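Local coordinates for protein putative O-acetylhomoserine (Thiol)-lyase (Campylobacter jejuni, PDB 4OC9) that probably uses pyridoxal 5'-phosphate to make homocysteine from O-acetylhomoserine and sulfide, as related O-acetylhomoserine sulfhydrylases do, at residues Lys107-Thr112 with Leu154-Ile159; Ile149-Leu154 with Ser178-Thr183. One frame throughout, in Å; residues are numbered along the deposited sequence.

Contact 1 of 2, residues Lys107-Thr112 with Leu154-Ile159; sequences KIYGGT and LSNPQI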
loop_
_atom_site.group_PDB
_atom_site.type_symbol
_atom_site.label_atom_id
_atom_site.label_comp_id
_atom_site.label_asym_id
_atom_site.label_seq_id
_atom_site.Cartn_x
_atom_site.Cartn_y
_atom_site.Cartn_z
ATOM N N LYS D 107 22.162 -1.565 30.076
ATOM C CA LYS D 107 21.991 -2.677 29.133
ATOM C C LYS D 107 20.719 -2.490 28.266
ATOM O O LYS D 107 19.650 -3.009 28.591
ATOM C CB LYS D 107 21.985 -4.031 29.842
ATOM C CG LYS D 107 23.276 -4.308 30.583
ATOM C CD LYS D 107 23.347 -5.707 31.151
ATOM C CE LYS D 107 24.613 -5.844 31.943
ATOM N NZ LYS D 107 24.823 -7.235 32.394
ATOM N N ILE D 108 20.881 -1.700 27.202
ATOM C CA ILE D 108 19.809 -1.407 26.270
ATOM C C ILE D 108 20.278 -1.315 24.823
ATOM O O ILE D 108 21.474 -1.416 24.530
ATOM C CB ILE D 108 19.101 -0.093 26.588
ATOM C CG1 ILE D 108 20.089 1.081 26.484
ATOM C CG2 ILE D 108 18.449 -0.188 27.950
ATOM C CD1 ILE D 108 19.482 2.441 26.783
ATOM N N TYR D 109 19.294 -1.127 23.942
ATOM C CA TYR D 109 19.523 -0.993 22.533
ATOM C C TYR D 109 20.449 0.178 22.297
ATOM O O TYR D 109 20.248 1.257 22.836
ATOM C CB TYR D 109 18.172 -0.876 21.776
ATOM C CG TYR D 109 18.319 -0.559 20.313
ATOM C CD1 TYR D 109 18.851 -1.480 19.429
ATOM C CD2 TYR D 109 17.839 0.646 19.800
ATOM C CE1 TYR D 109 18.971 -1.188 18.078
ATOM C CE2 TYR D 109 17.942 0.948 18.453
ATOM C CZ TYR D 109 18.508 0.036 17.586
ATOM O OH TYR D 109 18.605 0.353 16.246
ATOM N N GLY D 110 21.475 -0.073 21.489
ATOM C CA GLY D 110 22.493 0.916 21.144
ATOM C C GLY D 110 21.950 2.253 20.709
ATOM O O GLY D 110 22.436 3.315 21.136
ATOM N N GLY D 111 20.952 2.215 19.844
ATOM C CA GLY D 111 20.342 3.437 19.371
ATOM C C GLY D 111 19.716 4.196 20.531
ATOM O O GLY D 111 19.889 5.410 20.655
ATOM N N THR D 112 18.996 3.498 21.398
ATOM C CA THR D 112 18.352 4.158 22.525
ATOM C C THR D 112 19.418 4.727 23.468
ATOM O O THR D 112 19.208 5.745 24.152
ATOM C CB THR D 112 17.484 3.180 23.321
ATOM O OG1 THR D 112 16.601 2.488 22.433
ATOM C CG2 THR D 112 16.673 3.902 24.375
ATOM N N LEU D 154 13.792 -7.374 28.408
ATOM C CA LEU D 154 14.698 -8.414 27.917
ATOM C C LEU D 154 15.587 -7.601 27.011
ATOM O O LEU D 154 15.173 -7.176 25.937
ATOM C CB LEU D 154 13.856 -9.450 27.202
ATOM C CG LEU D 154 14.556 -10.616 26.595
ATOM C CD1 LEU D 154 15.386 -11.300 27.651
ATOM C CD2 LEU D 154 13.502 -11.564 26.016
ATOM N N SER D 155 16.809 -7.367 27.450
ATOM C CA SER D 155 17.728 -6.485 26.699
ATOM C C SER D 155 18.330 -6.966 25.413
ATOM O O SER D 155 18.511 -8.147 25.215
ATOM C CB SER D 155 18.895 -6.009 27.567
ATOM O OG SER D 155 19.797 -7.054 27.851
ATOM N N ASN D 156 18.661 -5.977 24.585
ATOM C CA ASN D 156 19.250 -6.145 23.274
ATOM C C ASN D 156 20.656 -5.556 23.263
ATOM O O ASN D 156 20.797 -4.347 23.288
ATOM C CB ASN D 156 18.339 -5.461 22.271
ATOM C CG ASN D 156 18.830 -5.578 20.834
ATOM O OD1 ASN D 156 19.985 -5.850 20.587
ATOM N ND2 ASN D 156 17.954 -5.266 19.890
ATOM N N PRO D 157 21.687 -6.367 23.009
ATOM C CA PRO D 157 21.802 -7.778 22.678
ATOM C C PRO D 157 22.211 -8.729 23.765
ATOM O O PRO D 157 22.471 -9.905 23.445
ATOM C CB PRO D 157 22.976 -7.757 21.710
ATOM C CG PRO D 157 23.901 -6.832 22.399
ATOM C CD PRO D 157 23.024 -5.763 23.046
ATOM N N GLN D 158 22.347 -8.248 25.001
ATOM C CA GLN D 158 22.757 -9.171 26.090
ATOM C C GLN D 158 21.680 -10.172 26.545
ATOM O O GLN D 158 21.999 -11.186 27.113
ATOM C CB GLN D 158 23.455 -8.588 27.313
ATOM C CG GLN D 158 24.203 -9.705 28.028
ATOM C CD GLN D 158 24.786 -9.284 29.350
ATOM O OE1 GLN D 158 24.791 -8.097 29.681
ATOM N NE2 GLN D 158 25.293 -10.241 30.112
ATOM N N ILE D 159 20.422 -9.891 26.263
ATOM C CA ILE D 159 19.323 -10.750 26.670
ATOM C C ILE D 159 19.312 -10.698 28.205
ATOM O O ILE D 159 19.179 -11.687 28.888
ATOM C CB ILE D 159 19.410 -12.190 26.149
ATOM C CG1 ILE D 159 19.616 -12.277 24.628
ATOM C CG2 ILE D 159 18.134 -12.942 26.423
ATOM C CD1 ILE D 159 20.993 -11.911 24.166
#

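Contact 2 of 2, residues Ile149-Leu154 with Ser178-Thr183; sequences IFFESL and SICDNT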
loop_
_atom_site.group_PDB
_atom_site.type_symbol
_atom_site.label_atom_id
_atom_site.label_comp_id
_atom_site.label_asym_id
_atom_site.label_seq_id
_atom_site.Cartn_x
_atom_site.Cartn_y
_atom_site.Cartn_z
ATOM N N ILE D 149 12.661 6.540 34.628
ATOM C CA ILE D 149 13.529 5.377 34.864
ATOM C C ILE D 149 13.265 4.465 33.655
ATOM O O ILE D 149 12.163 3.913 33.520
ATOM C CB ILE D 149 13.219 4.696 36.181
ATOM C CG1 ILE D 149 13.548 5.664 37.340
ATOM C CG2 ILE D 149 14.052 3.443 36.287
ATOM C CD1 ILE D 149 13.187 5.167 38.725
ATOM N N PHE D 150 14.270 4.367 32.775
ATOM C CA PHE D 150 14.160 3.608 31.551
ATOM C C PHE D 150 14.973 2.350 31.499
ATOM O O PHE D 150 16.149 2.359 31.843
ATOM C CB PHE D 150 14.609 4.489 30.391
ATOM C CG PHE D 150 14.369 3.875 29.038
ATOM C CD1 PHE D 150 15.303 3.032 28.465
ATOM C CD2 PHE D 150 13.206 4.158 28.337
ATOM C CE1 PHE D 150 15.068 2.455 27.237
ATOM C CE2 PHE D 150 12.973 3.580 27.101
ATOM C CZ PHE D 150 13.905 2.724 26.557
ATOM N N PHE D 151 14.329 1.274 31.049
ATOM C CA PHE D 151 14.993 -0.015 30.940
ATOM C C PHE D 151 14.241 -0.935 29.987
ATOM O O PHE D 151 13.107 -0.644 29.579
ATOM C CB PHE D 151 15.039 -0.707 32.294
ATOM C CG PHE D 151 13.693 -1.106 32.805
ATOM C CD1 PHE D 151 12.898 -0.203 33.460
ATOM C CD2 PHE D 151 13.252 -2.396 32.681
ATOM C CE1 PHE D 151 11.670 -0.581 33.972
ATOM C CE2 PHE D 151 12.017 -2.787 33.183
ATOM C CZ PHE D 151 11.218 -1.872 33.825
ATOM N N GLU D 152 14.883 -2.036 29.635
ATOM C CA GLU D 152 14.291 -3.028 28.749
ATOM C C GLU D 152 13.954 -4.274 29.580
ATOM O O GLU D 152 14.659 -4.609 30.551
ATOM C CB GLU D 152 15.214 -3.364 27.592
ATOM C CG GLU D 152 15.388 -2.222 26.613
ATOM C CD GLU D 152 16.358 -2.491 25.464
ATOM O OE1 GLU D 152 16.845 -3.628 25.343
ATOM O OE2 GLU D 152 16.665 -1.531 24.717
ATOM N N SER D 153 12.852 -4.918 29.237
ATOM C CA SER D 153 12.418 -6.106 29.939
ATOM C C SER D 153 13.375 -7.272 29.656
ATOM O O SER D 153 13.722 -8.037 30.548
ATOM C CB SER D 153 10.981 -6.477 29.541
ATOM O OG SER D 153 10.835 -6.776 28.154
ATOM N N LEU D 154 13.792 -7.374 28.408
ATOM C CA LEU D 154 14.698 -8.414 27.917
ATOM C C LEU D 154 15.587 -7.601 27.011
ATOM O O LEU D 154 15.173 -7.176 25.937
ATOM C CB LEU D 154 13.856 -9.450 27.202
ATOM C CG LEU D 154 14.556 -10.616 26.595
ATOM C CD1 LEU D 154 15.386 -11.300 27.651
ATOM C CD2 LEU D 154 13.502 -11.564 26.016
ATOM N N SER D 178 8.017 5.018 35.499
ATOM C CA SER D 178 8.908 3.986 34.979
ATOM C C SER D 178 8.502 3.649 33.548
ATOM O O SER D 178 7.311 3.466 33.254
ATOM C CB SER D 178 8.831 2.710 35.807
ATOM O OG SER D 178 7.526 2.137 35.757
ATOM N N ILE D 179 9.505 3.570 32.675
ATOM C CA ILE D 179 9.324 3.243 31.255
ATOM C C ILE D 179 10.009 1.930 30.891
ATOM O O ILE D 179 11.232 1.799 31.048
ATOM C CB ILE D 179 9.973 4.281 30.321
ATOM C CG1 ILE D 179 9.373 5.659 30.538
ATOM C CG2 ILE D 179 9.748 3.857 28.875
ATOM C CD1 ILE D 179 10.092 6.766 29.783
ATOM N N CYS D 180 9.235 0.952 30.416
ATOM C CA CYS D 180 9.775 -0.332 30.020
ATOM C C CYS D 180 9.637 -0.584 28.519
ATOM O O CYS D 180 8.547 -0.581 28.007
ATOM C CB CYS D 180 9.060 -1.473 30.759
ATOM S SG CYS D 180 9.624 -3.145 30.305
ATOM N N ASP D 181 10.752 -0.869 27.862
ATOM C CA ASP D 181 10.799 -1.192 26.455
ATOM C C ASP D 181 10.620 -2.712 26.432
ATOM O O ASP D 181 11.531 -3.479 26.766
ATOM C CB ASP D 181 12.115 -0.729 25.860
ATOM C CG ASP D 181 12.246 -1.028 24.380
ATOM O OD1 ASP D 181 11.746 -2.087 23.913
ATOM O OD2 ASP D 181 12.894 -0.217 23.688
ATOM N N ASN D 182 9.430 -3.156 26.026
ATOM C CA ASN D 182 9.093 -4.603 26.015
ATOM C C ASN D 182 9.125 -5.193 24.606
ATOM O O ASN D 182 8.483 -6.214 24.331
ATOM C CB ASN D 182 7.676 -4.739 26.599
ATOM C CG ASN D 182 7.351 -6.133 27.065
ATOM O OD1 ASN D 182 8.204 -6.805 27.591
ATOM N ND2 ASN D 182 6.091 -6.543 26.948
ATOM N N THR D 183 9.894 -4.569 23.722
ATOM C CA THR D 183 10.004 -5.004 22.331
ATOM C C THR D 183 10.345 -6.445 22.080
ATOM O O THR D 183 9.633 -7.171 21.372
ATOM C CB THR D 183 11.089 -4.208 21.609
ATOM O OG1 THR D 183 10.768 -2.797 21.611
ATOM C CG2 THR D 183 11.217 -4.690 20.202
HETATM O O HOH W 1 15.403 0.630 23.842
#

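Contact 1 of 2, residues Lys107-Thr112 with Leu154-Ile159
K107 reaches over to Q158, and this pairing of two long side chains carries the main polar interaction between two loops at the C-terminal edge of the large sheet. Beyond CG the lysine chain is extended, and with CG set anti to its own carbonyl carbon it runs past S155 until K107 NZ lies 2.8 Å from Q158 OE1. The two side chains meet at a slant, and the ammonium group approaches the amide oxygen from the side, at a C=O...N angle of 123° and tilted 21° from the carbonyl plane. K107 CD and CE each come within 3.2 Å of Q158 OE1, so the end of the aliphatic chain lies against the same oxygen. NZ also forms a salt bridge with D133 and a hydrogen bond with Y326 OH.

Nearer the backbone, S155 points its CB at the main chain of K107, with S155 CB 3.3 Å from K107 O; its hydroxyl turns instead to the backbone N of A160. Y109 and N156 lie side by side and point the same way, their ring and amide planes 51° apart. Each has CG anti to the backbone N, and the side chains come nearest at Y109 CD1 and N156 ND2, 3.9 Å apart, an oblique packing contact. The phenol hydroxyl continues to R56 of the second subunit, while the N156 side chain packs on R403, and the peptide bond before P157 is cis.

Chemically, the lysine charge is shared among a carboxylate, a phenol oxygen and an amide oxygen, which should fix its end firmly, whereas Y109 and N156 are aligned by packing and their outside partners.

Contact 2 of 2, residues Ile149-Leu154 with Ser178-Thr183
Four backbone hydrogen bonds zip I149-S153 to I179-D181, pairing adjacent parallel strands of a beta-alpha-beta unit whose crossover is helix 164-174, within the large sheet of this PLP-dependent fold. The donors alternate between strands: I179 N to I149 O at 2.8 Å, F151 N to I179 O, D181 N to F151 O, and finally S153 N to D181 O at 3.1 Å, where the donor stands above the carbonyl plane. Past the strand ends, S153 OG donates to N182 OD1 over 2.7 Å, in the amide plane and on a lone pair.

E152 and D181 share one face of the sheet and lie side by side, with E152 CG against D181 CB. Their carboxylates, 51° apart in plane, bring E152 OE2 and D181 OD2 to 4.1 Å; a water lies 2.7 Å from both E152 OE2 and D181 OD2 and bridges them. E152 OE2 also accepts from the backbone N of Y109. The other oxygen of the aspartate, OD1, accepts from T183 N in an Asx turn and from T183 OG1, which holds the carboxylate in rotation.

F150 adds its ring to this face, its CD2 meeting I179 CG2 at 3.5 Å, and helix 84-93 packs on F150, I179 and D181 through C88, A91 and L92. On the opposite face, beneath helix 164-174, F151 has CG between its backbone N and carbonyl carbon (chi1 67°), which swings the ring over the neighbouring strand. C180 CB makes an off-centre CH-pi contact with that ring, and C180 SG, obliquely placed, lies 3.8 Å from F151 CE2 and 3.7 Å from S153 CB.

Contacts 1 and 2 have centres about 10 Å apart and share L154, where strand 146-152 gives way to the loop of contact 1. E152 joins them: its OE2 lies 2.8 Å from Y109 N, a probable hydrogen bond, and OE1 accepts from N156 N, so one glutamate of contact 2 engages both loops of contact 1. T112 CG2 also packs on F150 CE1 at 3.6 Å. D181 OD2 lies close to N1 of the pyridoxylated lysine at position 206, the position expected of the aspartate that faces the pyridine nitrogen in this fold type. Contact 2 borders the cofactor site through D181, and contact 1, tied to contact 2 through E152, extends toward R56 of the second subunit.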